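Local coordinates for protein phospho-2-dehydro-3-deoxyheptonate aldolase (Francisella tularensis, PDB 3TQK) that probably catalyses the stereospecific condensation of phosphoenolpyruvate with erythrose 4-phosphate to DAHP, the first step of the chorismate pathway, in a manganese-containing TIM barrel, at residues K38-A41 with N42-G46; A249-K253 with A254-T258; A281-C284 with E285-H289; K323-F327 with E328-K332. One frame throughout, in Å; residues are numbered along the deposited sequence.

Interaction 1: K38-A41 with N42-G46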
# COMPACT_ATOMS: atom_id res chain seq x y z
N LYS A 38 26.96 -6.30 2.97
CA LYS A 38 27.39 -7.40 3.82
C LYS A 38 27.47 -6.93 5.27
O LYS A 38 26.99 -7.59 6.18
CB LYS A 38 28.75 -7.96 3.38
CG LYS A 38 28.75 -8.73 2.06
CD LYS A 38 30.15 -9.29 1.80
CE LYS A 38 30.47 -9.47 0.31
NZ LYS A 38 31.96 -9.43 0.07
N GLU A 39 28.06 -5.75 5.46
CA GLU A 39 28.16 -5.17 6.79
C GLU A 39 26.82 -4.93 7.49
O GLU A 39 26.68 -5.26 8.66
CB GLU A 39 28.99 -3.88 6.73
CG GLU A 39 30.47 -4.15 6.37
CD GLU A 39 31.37 -2.91 6.50
OE1 GLU A 39 30.85 -1.83 6.86
OE2 GLU A 39 32.60 -3.04 6.24
N ILE A 40 25.82 -4.37 6.80
CA ILE A 40 24.52 -4.13 7.46
C ILE A 40 23.77 -5.44 7.70
O ILE A 40 23.09 -5.58 8.72
CB ILE A 40 23.61 -3.11 6.70
CG1 ILE A 40 22.42 -2.69 7.56
CG2 ILE A 40 23.11 -3.69 5.37
CD1 ILE A 40 22.77 -2.08 8.90
N ALA A 41 23.89 -6.40 6.78
CA ALA A 41 23.26 -7.71 6.97
C ALA A 41 23.76 -8.38 8.27
O ALA A 41 22.96 -8.90 9.05
CB ALA A 41 23.50 -8.64 5.76
N ASN A 42 25.06 -8.33 8.51
CA ASN A 42 25.66 -8.91 9.71
C ASN A 42 25.24 -8.19 10.98
O ASN A 42 25.02 -8.82 12.02
CB ASN A 42 27.17 -8.92 9.60
CG ASN A 42 27.68 -10.05 8.71
OD1 ASN A 42 27.26 -11.20 8.87
ND2 ASN A 42 28.60 -9.74 7.82
N ILE A 43 25.13 -6.87 10.92
CA ILE A 43 24.61 -6.12 12.05
C ILE A 43 23.14 -6.50 12.32
O ILE A 43 22.78 -6.76 13.45
CB ILE A 43 24.78 -4.61 11.86
CG1 ILE A 43 26.28 -4.26 11.88
CG2 ILE A 43 24.07 -3.86 12.95
CD1 ILE A 43 26.62 -2.88 11.31
N ILE A 44 22.32 -6.58 11.27
CA ILE A 44 20.89 -6.92 11.40
C ILE A 44 20.67 -8.29 12.06
O ILE A 44 19.74 -8.47 12.85
CB ILE A 44 20.16 -6.91 10.00
CG1 ILE A 44 20.00 -5.48 9.48
CG2 ILE A 44 18.79 -7.56 10.09
CD1 ILE A 44 19.65 -5.38 7.98
N HIS A 45 21.55 -9.24 11.74
CA HIS A 45 21.47 -10.60 12.26
C HIS A 45 22.25 -10.81 13.55
O HIS A 45 22.20 -11.90 14.13
CB HIS A 45 21.98 -11.58 11.20
CG HIS A 45 20.99 -11.84 10.11
ND1 HIS A 45 20.05 -12.85 10.18
CD2 HIS A 45 20.80 -11.23 8.92
CE1 HIS A 45 19.33 -12.84 9.08
NE2 HIS A 45 19.76 -11.87 8.30
N GLY A 46 22.95 -9.78 14.01
CA GLY A 46 23.60 -9.82 15.31
C GLY A 46 25.02 -10.34 15.30
O GLY A 46 25.65 -10.45 16.36
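I44 lies one turn beyond I40 on the same helix, and its side chain can be followed outward over that residue. CB sits 3.5 Å from the carbonyl O of I40, and CG1 comes still closer to that oxygen, at 3.2 Å. CG1 stands anti to the carbonyl carbon of I44 (chi1 -71°), which turns the branch back toward the preceding turn, and CD1 at its tip rests 3.9 Å from I40 CG1. The two isoleucines thus pass each other at a slant, methyl against methylene, while the same carbonyl O takes a 2.8 Å hydrogen bond from I44 N.

One residue on, H45 N bonds to A41 O, and the imidazole presents its edge to that oxygen, CD2 lying 3.2 Å away in the plane of the ring. G46, the first residue to leave helical angles, carries the positive phi of a Schellman motif, a conformation that suits glycine, and its N bonds to I43 O at 3.1 Å.

E39 forms a salt bridge with R50. On the barrel side of helix 27-45, I40 and I43 pack on L85 of strand 84-89, I40 and I44 reach S179 of strand 179-183, and all three isoleucines touch F294 of strand 293-299.

Interaction 2: A249-K253 with A254-T258. With CA (calcium ion), chain D.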
# COMPACT_ATOMS: atom_id res chain seq x y z
N ALA A 249 9.86 -10.41 21.20
CA ALA A 249 8.97 -11.55 21.46
C ALA A 249 8.11 -11.88 20.24
O ALA A 249 7.92 -13.05 19.91
CB ALA A 249 8.09 -11.30 22.69
N LYS A 250 7.60 -10.84 19.57
CA LYS A 250 6.74 -11.03 18.40
C LYS A 250 7.54 -11.67 17.26
O LYS A 250 7.06 -12.62 16.61
CB LYS A 250 6.12 -9.70 17.96
CG LYS A 250 4.94 -9.23 18.83
CD LYS A 250 4.49 -7.81 18.42
CE LYS A 250 3.05 -7.46 18.86
NZ LYS A 250 2.87 -7.04 20.29
N LEU A 251 8.75 -11.17 17.03
CA LEU A 251 9.66 -11.73 16.04
C LEU A 251 9.97 -13.21 16.30
O LEU A 251 9.82 -14.05 15.40
CB LEU A 251 10.97 -10.91 15.97
CG LEU A 251 10.85 -9.51 15.36
CD1 LEU A 251 12.04 -8.63 15.74
CD2 LEU A 251 10.72 -9.60 13.85
N LYS A 252 10.39 -13.55 17.51
CA LYS A 252 10.66 -14.96 17.85
C LYS A 252 9.48 -15.90 17.56
O LYS A 252 9.69 -17.00 17.06
CB LYS A 252 11.13 -15.13 19.31
CG LYS A 252 12.52 -14.53 19.61
CD LYS A 252 13.64 -15.04 18.66
CE LYS A 252 14.97 -14.32 18.91
NZ LYS A 252 15.40 -14.48 20.34
N LYS A 253 8.26 -15.45 17.85
CA LYS A 253 7.05 -16.21 17.49
C LYS A 253 6.95 -16.51 15.98
O LYS A 253 6.46 -17.58 15.59
CB LYS A 253 5.77 -15.48 17.93
CG LYS A 253 5.14 -15.99 19.22
CD LYS A 253 3.65 -15.54 19.35
CE LYS A 253 3.09 -15.93 20.74
NZ LYS A 253 1.67 -15.52 20.96
N ALA A 254 7.41 -15.59 15.14
CA ALA A 254 7.42 -15.78 13.68
C ALA A 254 8.71 -16.46 13.18
O ALA A 254 8.92 -16.57 11.97
CB ALA A 254 7.23 -14.42 12.97
N ASP A 255 9.55 -16.91 14.11
CA ASP A 255 10.83 -17.54 13.78
C ASP A 255 11.71 -16.61 12.96
O ASP A 255 12.35 -17.03 11.99
CB ASP A 255 10.61 -18.87 13.05
CG ASP A 255 11.83 -19.78 13.06
OD1 ASP A 255 12.87 -19.42 13.69
OD2 ASP A 255 11.77 -20.88 12.46
N ILE A 256 11.71 -15.33 13.34
CA ILE A 256 12.56 -14.32 12.71
C ILE A 256 13.56 -13.88 13.76
O ILE A 256 13.18 -13.51 14.87
CB ILE A 256 11.74 -13.10 12.21
CG1 ILE A 256 10.79 -13.52 11.08
CG2 ILE A 256 12.68 -11.95 11.78
CD1 ILE A 256 11.47 -14.10 9.80
N ASN A 257 14.84 -13.91 13.41
CA ASN A 257 15.92 -13.67 14.37
C ASN A 257 16.69 -12.38 14.15
O ASN A 257 17.68 -12.13 14.83
CB ASN A 257 16.88 -14.85 14.33
CG ASN A 257 16.19 -16.16 14.64
OD1 ASN A 257 16.24 -17.10 13.85
ND2 ASN A 257 15.50 -16.22 15.78
N THR A 258 16.23 -11.55 13.21
CA THR A 258 16.84 -10.24 12.96
C THR A 258 16.52 -9.31 14.12
O THR A 258 15.56 -9.53 14.86
CB THR A 258 16.35 -9.61 11.65
OG1 THR A 258 14.92 -9.43 11.68
CG2 THR A 258 16.75 -10.49 10.47
CA CA D . 14.23 -21.73 13.82
O HOH W 1 15.87 -20.73 12.78
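D255, with its positive phi, turns the chain out of the helix and also holds a calcium ion: OD1 binds the metal at 2.7 Å, and a water is a second ligand. CB points away from the helix, and CG stands anti to the backbone N (chi1 -162°).

The turn beneath it is a Schellman motif with D255 as the C-prime residue. I256 N reaches back to L251 O at 3.1 Å in a nearly straight bond (N-H...O 167°), and D255 N bonds to K252 O at 3.0 Å. Both donors stand well above the planes of the carbonyls they meet. A254 N adds weak bonds to K250 O and L251 O.

Beside the turn, L251 CD2 meets I256 CG2 at 3.7 Å, the two side chains slanting past each other, and the L251 CD1 methyl lies 3.7 Å from the carbonyl O of T258. The bent K252 side chain crosses N257 at about a right angle, its CD 3.6 Å from N257 ND2.

The turn joins helix 241-253 to barrel strand 260-263. L251 packs on V194 and I256 on V197 of helix 191-200, L251 also reaches V228 of strand 226-230, and T258 OG1 bonds to G226 O.

Interaction 3: A281-C284 with E285-H289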
# COMPACT_ATOMS: atom_id res chain seq x y z
N ALA A 281 19.17 9.04 23.85
CA ALA A 281 19.75 8.79 25.18
C ALA A 281 19.17 7.53 25.81
O ALA A 281 19.90 6.77 26.44
CB ALA A 281 19.52 10.00 26.10
N ASP A 282 17.87 7.33 25.66
CA ASP A 282 17.21 6.12 26.16
C ASP A 282 17.70 4.89 25.38
O ASP A 282 17.95 3.83 25.96
CB ASP A 282 15.69 6.27 26.02
CG ASP A 282 14.91 5.20 26.77
OD1 ASP A 282 14.92 4.03 26.34
OD2 ASP A 282 14.24 5.54 27.76
N ILE A 283 17.85 5.04 24.07
CA ILE A 283 18.30 3.94 23.22
C ILE A 283 19.76 3.54 23.52
O ILE A 283 20.10 2.36 23.52
CB ILE A 283 18.14 4.30 21.72
CG1 ILE A 283 16.65 4.42 21.37
CG2 ILE A 283 18.80 3.25 20.83
CD1 ILE A 283 16.38 4.96 20.00
N CYS A 284 20.62 4.53 23.77
CA CYS A 284 22.02 4.25 24.10
C CYS A 284 22.14 3.48 25.41
O CYS A 284 22.92 2.53 25.50
CB CYS A 284 22.83 5.54 24.16
SG CYS A 284 23.03 6.25 22.53
N GLU A 285 21.36 3.87 26.41
CA GLU A 285 21.34 3.14 27.68
C GLU A 285 20.97 1.68 27.43
O GLU A 285 21.56 0.78 28.02
CB GLU A 285 20.39 3.79 28.70
CG GLU A 285 20.22 3.03 30.03
CD GLU A 285 21.43 3.10 30.98
OE1 GLU A 285 22.43 3.79 30.68
OE2 GLU A 285 21.35 2.46 32.06
N GLN A 286 19.99 1.46 26.55
CA GLN A 286 19.57 0.11 26.21
C GLN A 286 20.66 -0.65 25.48
O GLN A 286 20.94 -1.81 25.80
CB GLN A 286 18.31 0.11 25.35
CG GLN A 286 17.02 0.40 26.10
CD GLN A 286 15.83 0.34 25.17
OE1 GLN A 286 15.47 -0.72 24.67
NE2 GLN A 286 15.21 1.49 24.92
N ILE A 287 21.28 0.00 24.50
CA ILE A 287 22.36 -0.59 23.71
C ILE A 287 23.51 -1.11 24.57
O ILE A 287 24.14 -2.11 24.24
CB ILE A 287 22.89 0.43 22.68
CG1 ILE A 287 21.89 0.56 21.52
CG2 ILE A 287 24.26 -0.00 22.14
CD1 ILE A 287 22.13 1.73 20.61
N LYS A 288 23.75 -0.43 25.69
CA LYS A 288 24.81 -0.83 26.61
C LYS A 288 24.59 -2.19 27.27
O LYS A 288 25.56 -2.88 27.60
CB LYS A 288 24.98 0.25 27.69
CG LYS A 288 25.85 1.40 27.22
CD LYS A 288 25.31 2.79 27.55
CE LYS A 288 25.75 3.32 28.87
NZ LYS A 288 25.81 4.80 28.80
N HIS A 289 23.33 -2.60 27.45
CA HIS A 289 23.02 -3.79 28.25
C HIS A 289 22.30 -4.92 27.49
O HIS A 289 21.98 -5.96 28.07
CB HIS A 289 22.20 -3.37 29.47
CG HIS A 289 22.96 -2.51 30.43
ND1 HIS A 289 22.60 -1.21 30.72
CD2 HIS A 289 24.08 -2.76 31.15
CE1 HIS A 289 23.45 -0.71 31.59
NE2 HIS A 289 24.36 -1.63 31.87
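D282 and Q286, one helical turn apart, are joined by a side-chain hydrogen bond: Q286 NE2 donates to D282 OD1 at 2.9 Å. The amide meets the oxygen nearly end-on to its C-O bond, with the carboxylate and amide planes perpendicular. D282 carries its CG anti to the backbone N (chi1 -168°), and the extended chain of Q286 runs back from the following turn to meet it. Beneath this pair, Q286 N bonds to D282 O at 3.2 Å.

Round the helix, I283 CG2 touches I287 CD1 at 3.7 Å, and I287 CG1 lies 3.2 Å from I283 O, the oxygen that also accepts from I287 N at 2.8 Å. K288 CD passes close to C284 O, to which K288 N is bonded. A long salt bridge joins K288 NZ to E285 OE1 at 4.0 Å.

All this belongs to helix 276-289, an outer helix of the TIM barrel that leads into strand 293-299. I283 faces inward, onto I293 and V296 of that strand. F239 O takes a second hydrogen bond from Q286 NE2, so the buried amide nitrogen is held from two residues, and Q286 packs on V244 of helix 241-253. On the side of helix 327-344, C284 and I287 rest on A340, while I287 O accepts from R344 NE.

Interaction 4: K323-F327 with E328-K332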
# COMPACT_ATOMS: atom_id res chain seq x y z
N LYS A 323 11.24 18.56 10.46
CA LYS A 323 12.31 19.23 11.18
C LYS A 323 13.48 18.28 11.41
O LYS A 323 13.29 17.14 11.84
CB LYS A 323 11.78 19.80 12.51
CG LYS A 323 10.80 20.97 12.32
CD LYS A 323 10.05 21.37 13.61
CE LYS A 323 9.16 22.59 13.36
NZ LYS A 323 8.10 22.78 14.39
N CYS A 324 14.68 18.75 11.09
CA CYS A 324 15.91 17.98 11.26
C CYS A 324 16.82 18.67 12.27
O CYS A 324 16.79 19.90 12.41
CB CYS A 324 16.64 17.87 9.93
SG CYS A 324 15.73 17.02 8.60
N VAL A 325 17.65 17.88 12.96
CA VAL A 325 18.73 18.44 13.77
C VAL A 325 19.87 18.91 12.85
O VAL A 325 20.00 18.43 11.73
CB VAL A 325 19.27 17.43 14.82
CG1 VAL A 325 18.15 16.98 15.74
CG2 VAL A 325 19.93 16.22 14.15
N ASP A 326 20.66 19.88 13.31
CA ASP A 326 21.83 20.31 12.53
C ASP A 326 22.97 19.29 12.66
O ASP A 326 22.87 18.33 13.42
CB ASP A 326 22.25 21.77 12.86
CG ASP A 326 22.64 21.97 14.32
OD1 ASP A 326 23.39 21.14 14.88
OD2 ASP A 326 22.23 23.01 14.90
N PHE A 327 24.04 19.48 11.89
CA PHE A 327 25.16 18.53 11.86
C PHE A 327 25.95 18.48 13.16
O PHE A 327 26.36 17.41 13.61
CB PHE A 327 26.11 18.85 10.70
CG PHE A 327 27.05 17.72 10.39
CD1 PHE A 327 26.62 16.64 9.63
CD2 PHE A 327 28.36 17.73 10.86
CE1 PHE A 327 27.48 15.59 9.34
CE2 PHE A 327 29.22 16.68 10.57
CZ PHE A 327 28.77 15.61 9.81
N GLU A 328 26.16 19.65 13.76
CA GLU A 328 26.83 19.75 15.05
C GLU A 328 26.17 18.80 16.04
O GLU A 328 26.85 18.01 16.69
CB GLU A 328 26.78 21.19 15.55
CG GLU A 328 27.45 21.46 16.89
CD GLU A 328 27.42 22.94 17.25
OE1 GLU A 328 26.76 23.71 16.51
OE2 GLU A 328 28.04 23.35 18.25
N GLU A 329 24.84 18.86 16.13
CA GLU A 329 24.09 18.01 17.04
C GLU A 329 24.19 16.54 16.62
O GLU A 329 24.24 15.65 17.47
CB GLU A 329 22.62 18.45 17.15
CG GLU A 329 21.91 17.90 18.41
CD GLU A 329 20.49 18.44 18.63
OE1 GLU A 329 20.12 19.50 18.07
OE2 GLU A 329 19.74 17.80 19.40
N THR A 330 24.23 16.29 15.31
CA THR A 330 24.40 14.95 14.78
C THR A 330 25.72 14.30 15.21
O THR A 330 25.75 13.11 15.52
CB THR A 330 24.29 14.92 13.24
OG1 THR A 330 23.08 15.56 12.83
CG2 THR A 330 24.29 13.49 12.73
N VAL A 331 26.81 15.08 15.23
CA VAL A 331 28.10 14.59 15.70
C VAL A 331 28.01 14.16 17.17
O VAL A 331 28.56 13.13 17.55
CB VAL A 331 29.23 15.63 15.51
CG1 VAL A 331 30.49 15.20 16.26
CG2 VAL A 331 29.53 15.83 14.03
N LYS A 332 27.31 14.94 17.99
CA LYS A 332 27.13 14.58 19.40
C LYS A 332 26.40 13.25 19.53
O LYS A 332 26.70 12.45 20.41
CB LYS A 332 26.36 15.65 20.18
CG LYS A 332 27.25 16.63 20.93
CD LYS A 332 27.57 17.89 20.12
CE LYS A 332 26.62 19.05 20.46
NZ LYS A 332 27.11 19.85 21.63
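The carboxylate of D326 is put on the helix end by its first torsion: at chi1 60° CG lies between the backbone N and the carbonyl carbon, and OD1 comes down onto the first turn. There it accepts from E329 N at 3.0 Å in a nearly straight bond, the donor approaching almost in line with the C-O bond. This is an N-cap, D326 supplying an acceptor for a backbone N-H at the helix start that has no helical carbonyl to bond to. The start of the helix, where N-H groups point toward the cap, would probably favour the negative charge, although E328 OE1 lies only 4.5 Å from D326 OD1.

The D326 carbonyl serves the same turn. Its O receives both T330 N, at 3.1 Å, and T330 OG1, at 2.8 Å, the hydroxyl coming from above the carbonyl plane. T330 OG1 is also hydrogen-bonded to S300 OG, which ties the helix start to a neighbouring loop. V325 CG2 sits against that hydroxyl at 3.5 Å. The V325 and E329 side chains cross at about a right angle, V325 CB 3.9 Å from E329 OE1. F327, swung out with CG anti to its backbone N (chi1 -165°), brings CE2 to 3.6 Å from V331 CG2.

At the opening of helix 327-344, F327 packs on K72, L73 and Q76 of helix 63-80, while E329 touches I277 of helix 276-289. V325 is bonded through its backbone to E299, a manganese ligand.

Interactions 1 and 2 meet directly: I44 CG2 lies 3.5 Å from T258 CB, and H45 CE1 packs on T258 CG2, so the end of helix 27-45 rests on the loop entering strand 260-263. The calcium ion at interaction 2 is about 11 Å from the H45 side chain. Interactions 3 and 4 do not touch, their nearest atoms being about 8 Å apart, but helix 327-344, which interaction 4 starts, later packs against interaction 3. Interaction 4 lies toward the active-site metal: the side chain of V325 is about 12 Å from the bound manganese ion. That ion is held by C58, H266, E299 and D322. Interactions 2 and 4 have centres about 34 Å apart.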